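Local atomic coordinates of lipase aflb (Neosartorya fumigata, PDB entry 6IDY), a protein that probably hydrolyses ester bonds of lipids, as a fungal lipase built on the alpha/beta-hydrolase fold. Residues 109-114 and 173-178; 144-149 and 193-198. One frame throughout, in Å; residues are numbered along the deposited sequence.

How the contacts relate
The two contacts meet at one edge of the central sheet, their centres about 8 Å apart. Contact 1 docks a loop onto helix 173-178, and contact 2 adds strand 147-148 to the sheet beside strand 190-195. L110 O of contact 1 accepts from W194 NE1 and N196 ND2 of contact 2, each at 2.8 Å. The other end of the N196 amide takes the N-H of G174, and A173 CB lies 3.2 Å from L195 O. Helix 173-178 also touches W232 of strand 227-232; in alpha/beta hydrolases the corresponding strand leads into the nucleophile elbow, so this helix probably packs close to that part of the fold.

Contact 1: 109-114 and 173-178; sequences DLNSIH and AGTTYY
The docking of L110 and N111 on G174 and T175 is a polar side-chain-to-helix contact: a short 3-10 turn in the loop between helices 96-103 and 140-145 meets the first turn of helix 173-178, which follows strand 161-166. It illustrates how one asparagine can read both the backbone and the side chain of a residue. N111 OD1 accepts the T175 N-H at 2.8 Å, in the carbonyl plane and on a lone pair, although the N-H points somewhat aside (135°). The other half of the amide is straighter: N111 ND2 gives a hydrogen to T175 OG1 at 2.8 Å, with 162° at the hydrogen. The hydroxyl oxygen lies almost in the amide plane. With chi1 at -61°, T175 sets OG1 beside its own backbone N, so both atoms face the amide together.

G174 allows this closeness. Having no side chain, it lets N111 OD1 come to 3.1 Å from its CA, while L110 O makes a CA-H...O contact with the same carbon at 3.4 Å. One turn further along the helix, L110 CD1 touches Y178 CD1 at 3.7 Å, an apolar border to the polar pair. L414 and I417 of helix 414-424 touch the T175 side chain.

N111 ND2 also gives a hydrogen bond to Y105 O, so three hydrogen bonds hold the amide, two on its nitrogen and one on its oxygen. Exchanging the two would set donor against donor at T175 N and oxygen against oxygen at Y105 O; together the bonds probably fix which way round the amide sits.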
loop_
_atom_site.group_PDB
_atom_site.type_symbol
_atom_site.label_atom_id
_atom_site.label_comp_id
_atom_site.label_asym_id
_atom_site.label_seq_id
_atom_site.Cartn_x
_atom_site.Cartn_y
_atom_site.Cartn_z
ATOM N N ASP A 109 18.758 0.538 -2.267
ATOM C CA ASP A 109 18.649 1.883 -2.844
ATOM C C ASP A 109 17.215 2.299 -3.187
ATOM O O ASP A 109 16.883 3.474 -3.044
ATOM C CB ASP A 109 19.573 2.042 -4.063
ATOM C CG ASP A 109 21.061 1.947 -3.756
ATOM O OD1 ASP A 109 21.468 2.338 -2.635
ATOM O OD2 ASP A 109 21.822 1.498 -4.644
ATOM N N LEU A 110 16.361 1.335 -3.598
ATOM C CA LEU A 110 14.953 1.579 -3.945
ATOM C C LEU A 110 14.104 2.022 -2.739
ATOM O O LEU A 110 13.055 2.633 -2.935
ATOM C CB LEU A 110 14.298 0.335 -4.592
ATOM C CG LEU A 110 15.045 -0.406 -5.711
ATOM C CD1 LEU A 110 14.306 -1.672 -6.095
ATOM C CD2 LEU A 110 15.273 0.485 -6.942
ATOM N N ASN A 111 14.542 1.696 -1.505
ATOM C CA ASN A 111 13.821 2.035 -0.273
ATOM C C ASN A 111 14.320 3.318 0.401
ATOM O O ASN A 111 13.766 3.732 1.417
ATOM C CB ASN A 111 13.853 0.859 0.707
ATOM C CG ASN A 111 13.106 -0.348 0.221
ATOM O OD1 ASN A 111 12.116 -0.252 -0.500
ATOM N ND2 ASN A 111 13.554 -1.518 0.618
ATOM N N SER A 112 15.343 3.954 -0.181
ATOM C CA SER A 112 15.953 5.169 0.340
ATOM C C SER A 112 14.963 6.320 0.582
ATOM O O SER A 112 14.061 6.559 -0.225
ATOM C CB SER A 112 17.081 5.630 -0.579
ATOM O OG SER A 112 17.616 6.878 -0.175
ATOM N N ILE A 113 15.139 7.002 1.719
ATOM C CA ILE A 113 14.381 8.195 2.102
ATOM C C ILE A 113 15.346 9.394 1.963
ATOM O O ILE A 113 15.022 10.504 2.375
ATOM C CB ILE A 113 13.701 8.080 3.511
ATOM C CG1 ILE A 113 14.722 8.021 4.677
ATOM C CG2 ILE A 113 12.721 6.900 3.564
ATOM C CD1 ILE A 113 14.200 8.557 6.032
ATOM N N HIS A 114 16.523 9.153 1.350
ATOM C CA HIS A 114 17.582 10.142 1.141
ATOM C C HIS A 114 17.944 10.316 -0.341
ATOM O O HIS A 114 19.115 10.430 -0.688
ATOM C CB HIS A 114 18.821 9.795 1.994
ATOM C CG HIS A 114 18.530 9.710 3.461
ATOM N ND1 HIS A 114 18.111 10.818 4.181
ATOM C CD2 HIS A 114 18.598 8.647 4.295
ATOM C CE1 HIS A 114 17.935 10.393 5.422
ATOM N NE2 HIS A 114 18.222 9.098 5.540
ATOM N N ALA A 173 7.953 1.453 -0.018
ATOM C CA ALA A 173 7.468 1.502 -1.396
ATOM C C ALA A 173 8.325 0.728 -2.373
ATOM O O ALA A 173 7.789 -0.056 -3.156
ATOM C CB ALA A 173 7.344 2.946 -1.852
ATOM N N GLY A 174 9.638 0.959 -2.315
ATOM C CA GLY A 174 10.617 0.346 -3.201
ATOM C C GLY A 174 10.482 -1.151 -3.314
ATOM O O GLY A 174 10.302 -1.669 -4.419
ATOM N N THR A 175 10.526 -1.853 -2.166
ATOM C CA THR A 175 10.387 -3.307 -2.136
ATOM C C THR A 175 8.966 -3.731 -2.515
ATOM O O THR A 175 8.822 -4.650 -3.324
ATOM C CB THR A 175 10.883 -3.908 -0.811
ATOM O OG1 THR A 175 12.270 -3.599 -0.674
ATOM C CG2 THR A 175 10.732 -5.418 -0.776
ATOM N N THR A 176 7.936 -3.059 -1.954
ATOM C CA THR A 176 6.518 -3.322 -2.224
ATOM C C THR A 176 6.203 -3.399 -3.716
ATOM O O THR A 176 5.650 -4.400 -4.186
ATOM C CB THR A 176 5.637 -2.258 -1.558
ATOM O OG1 THR A 176 5.808 -2.359 -0.153
ATOM C CG2 THR A 176 4.136 -2.380 -1.929
ATOM N N TYR A 177 6.574 -2.351 -4.448
ATOM C CA TYR A 177 6.248 -2.223 -5.860
ATOM C C TYR A 177 7.214 -2.920 -6.808
ATOM O O TYR A 177 6.861 -3.127 -7.963
ATOM C CB TYR A 177 6.072 -0.751 -6.205
ATOM C CG TYR A 177 4.802 -0.211 -5.584
ATOM C CD1 TYR A 177 3.552 -0.653 -6.010
ATOM C CD2 TYR A 177 4.850 0.697 -4.529
ATOM C CE1 TYR A 177 2.379 -0.189 -5.420
ATOM C CE2 TYR A 177 3.679 1.180 -3.938
ATOM C CZ TYR A 177 2.447 0.743 -4.401
ATOM O OH TYR A 177 1.284 1.234 -3.870
ATOM N N TYR A 178 8.382 -3.352 -6.316
ATOM C CA TYR A 178 9.366 -4.098 -7.100
ATOM C C TYR A 178 8.704 -5.364 -7.685
ATOM O O TYR A 178 8.938 -5.698 -8.846
ATOM C CB TYR A 178 10.572 -4.464 -6.204
ATOM C CG TYR A 178 11.642 -5.296 -6.875
ATOM C CD1 TYR A 178 12.705 -4.695 -7.540
ATOM C CD2 TYR A 178 11.619 -6.687 -6.801
ATOM C CE1 TYR A 178 13.704 -5.458 -8.148
ATOM C CE2 TYR A 178 12.610 -7.461 -7.406
ATOM C CZ TYR A 178 13.647 -6.841 -8.085
ATOM O OH TYR A 178 14.630 -7.599 -8.672
#

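Contact 2: 144-149 and 193-198; sequences RAAIHI and VWLNIP
I147 and H148 pair with L195 and W194 as a short antiparallel edge, a case of a sheet extended by a strand of minimal length. H148 N to W194 O is the straightest backbone hydrogen bond (2.8 Å, 169°), and W194 N returns a longer one to H148 O at 3.2 Å. Beyond the non-hydrogen-bonded pair I147-L195, N196 N adds a further one to A146 O at 2.8 Å.

The aromatic contact lies on the face carrying H148 and W194. W194 holds CG between its backbone N and carbonyl carbon, H148 has CG anti to N (chi1 -175°), and with these torsions the rings come to lie side by side. The imidazole is nearly parallel to the five-membered ring of the indole, 13° between planes, but barely overlaps it: the slide takes H148 CD2 to 3.3 Å from W194 CZ2. H148 CB makes a CH-pi contact over the five-membered ring. The polar ends have other partners, H148 ND1 to N115 and W194 NE1 to L110.

I147 and L195 lie on the other face. L195 CD1 touches both A146 CB and I147 CG1, 3.9 Å from each. Separately, I149 CG1 lies 4.1 Å from V193 CG1.

Strand 147-148 thus closes one margin of the sheet, just after helix 140-145. Across strand 190-195 lies strand 161-166, backbone hydrogen-bonded to V193 and L195; A173 of helix 173-178 touches W194, and Y211 of helix 205-223 packs on A146 and P198.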
loop_
_atom_site.group_PDB
_atom_site.type_symbol
_atom_site.label_atom_id
_atom_site.label_comp_id
_atom_site.label_asym_id
_atom_site.label_seq_id
_atom_site.Cartn_x
_atom_site.Cartn_y
_atom_site.Cartn_z
ATOM N N ARG A 144 10.963 16.048 -0.198
ATOM C CA ARG A 144 11.508 15.786 -1.532
ATOM C C ARG A 144 12.426 14.551 -1.550
ATOM O O ARG A 144 12.403 13.795 -2.526
ATOM C CB ARG A 144 12.250 17.030 -2.056
ATOM C CG ARG A 144 12.527 17.020 -3.562
ATOM C CD ARG A 144 13.618 18.009 -3.938
ATOM N NE ARG A 144 13.243 19.393 -3.645
ATOM C CZ ARG A 144 14.102 20.400 -3.544
ATOM N NH1 ARG A 144 15.402 20.194 -3.712
ATOM N NH2 ARG A 144 13.668 21.622 -3.274
ATOM N N ALA A 145 13.223 14.344 -0.478
ATOM C CA ALA A 145 14.148 13.203 -0.389
ATOM C C ALA A 145 13.442 11.839 -0.278
ATOM O O ALA A 145 14.059 10.813 -0.556
ATOM C CB ALA A 145 15.143 13.396 0.753
ATOM N N ALA A 146 12.144 11.835 0.093
ATOM C CA ALA A 146 11.330 10.618 0.206
ATOM C C ALA A 146 10.953 10.071 -1.181
ATOM O O ALA A 146 10.599 8.897 -1.302
ATOM C CB ALA A 146 10.076 10.905 1.012
ATOM N N ILE A 147 11.039 10.920 -2.221
ATOM C CA ILE A 147 10.661 10.552 -3.585
ATOM C C ILE A 147 11.793 9.851 -4.315
ATOM O O ILE A 147 12.854 10.435 -4.515
ATOM C CB ILE A 147 10.121 11.762 -4.400
ATOM C CG1 ILE A 147 9.096 12.593 -3.584
ATOM C CG2 ILE A 147 9.536 11.294 -5.743
ATOM C CD1 ILE A 147 8.861 14.028 -4.081
ATOM N N HIS A 148 11.553 8.613 -4.744
ATOM C CA HIS A 148 12.530 7.887 -5.535
ATOM C C HIS A 148 12.146 8.058 -6.996
ATOM O O HIS A 148 11.133 7.513 -7.439
ATOM C CB HIS A 148 12.620 6.401 -5.151
ATOM C CG HIS A 148 13.709 5.687 -5.890
ATOM N ND1 HIS A 148 14.999 5.637 -5.397
ATOM C CD2 HIS A 148 13.678 5.076 -7.096
ATOM C CE1 HIS A 148 15.699 4.958 -6.292
ATOM N NE2 HIS A 148 14.949 4.605 -7.335
ATOM N N ILE A 149 12.932 8.859 -7.721
ATOM C CA ILE A 149 12.732 9.119 -9.144
ATOM C C ILE A 149 13.723 8.242 -9.923
ATOM O O ILE A 149 14.928 8.502 -9.876
ATOM C CB ILE A 149 12.859 10.630 -9.503
ATOM C CG1 ILE A 149 11.823 11.479 -8.725
ATOM C CG2 ILE A 149 12.726 10.843 -11.023
ATOM C CD1 ILE A 149 12.023 13.002 -8.797
ATOM N N VAL A 193 7.154 6.548 -10.199
ATOM C CA VAL A 193 8.012 7.098 -9.154
ATOM C C VAL A 193 7.445 6.493 -7.875
ATOM O O VAL A 193 6.253 6.168 -7.838
ATOM C CB VAL A 193 8.113 8.654 -9.087
ATOM C CG1 VAL A 193 8.805 9.227 -10.317
ATOM C CG2 VAL A 193 6.758 9.316 -8.856
ATOM N N TRP A 194 8.266 6.287 -6.858
ATOM C CA TRP A 194 7.681 5.763 -5.626
ATOM C C TRP A 194 8.093 6.585 -4.421
ATOM O O TRP A 194 9.159 7.197 -4.389
ATOM C CB TRP A 194 7.891 4.259 -5.425
ATOM C CG TRP A 194 9.295 3.779 -5.583
ATOM C CD1 TRP A 194 10.241 3.685 -4.607
ATOM C CD2 TRP A 194 9.872 3.203 -6.764
ATOM N NE1 TRP A 194 11.396 3.139 -5.120
ATOM C CE2 TRP A 194 11.196 2.826 -6.441
ATOM C CE3 TRP A 194 9.415 3.009 -8.079
ATOM C CZ2 TRP A 194 12.058 2.236 -7.379
ATOM C CZ3 TRP A 194 10.270 2.441 -9.008
ATOM C CH2 TRP A 194 11.576 2.064 -8.658
ATOM N N LEU A 195 7.193 6.650 -3.455
ATOM C CA LEU A 195 7.382 7.450 -2.269
ATOM C C LEU A 195 7.763 6.590 -1.080
ATOM O O LEU A 195 6.943 5.835 -0.576
ATOM C CB LEU A 195 6.092 8.241 -2.022
ATOM C CG LEU A 195 6.067 9.245 -0.893
ATOM C CD1 LEU A 195 6.953 10.457 -1.199
ATOM C CD2 LEU A 195 4.651 9.689 -0.654
ATOM N N ASN A 196 9.017 6.683 -0.644
ATOM C CA ASN A 196 9.431 5.936 0.536
ATOM C C ASN A 196 9.132 6.818 1.746
ATOM O O ASN A 196 9.890 7.748 2.033
ATOM C CB ASN A 196 10.902 5.536 0.458
ATOM C CG ASN A 196 11.188 4.531 -0.628
ATOM O OD1 ASN A 196 10.558 3.471 -0.710
ATOM N ND2 ASN A 196 12.152 4.844 -1.483
ATOM N N ILE A 197 7.979 6.578 2.393
ATOM C CA ILE A 197 7.550 7.337 3.571
ATOM C C ILE A 197 8.441 6.962 4.767
ATOM O O ILE A 197 8.557 5.771 5.066
ATOM C CB ILE A 197 6.027 7.168 3.860
ATOM C CG1 ILE A 197 5.175 7.722 2.677
ATOM C CG2 ILE A 197 5.632 7.819 5.204
ATOM C CD1 ILE A 197 3.660 7.371 2.695
ATOM N N PRO A 198 9.124 7.947 5.417
ATOM C CA PRO A 198 9.995 7.617 6.565
ATOM C C PRO A 198 9.257 6.879 7.681
ATOM O O PRO A 198 8.072 7.133 7.918
ATOM C CB PRO A 198 10.514 8.987 7.031
ATOM C CG PRO A 198 10.363 9.881 5.832
ATOM C CD PRO A 198 9.115 9.403 5.154
#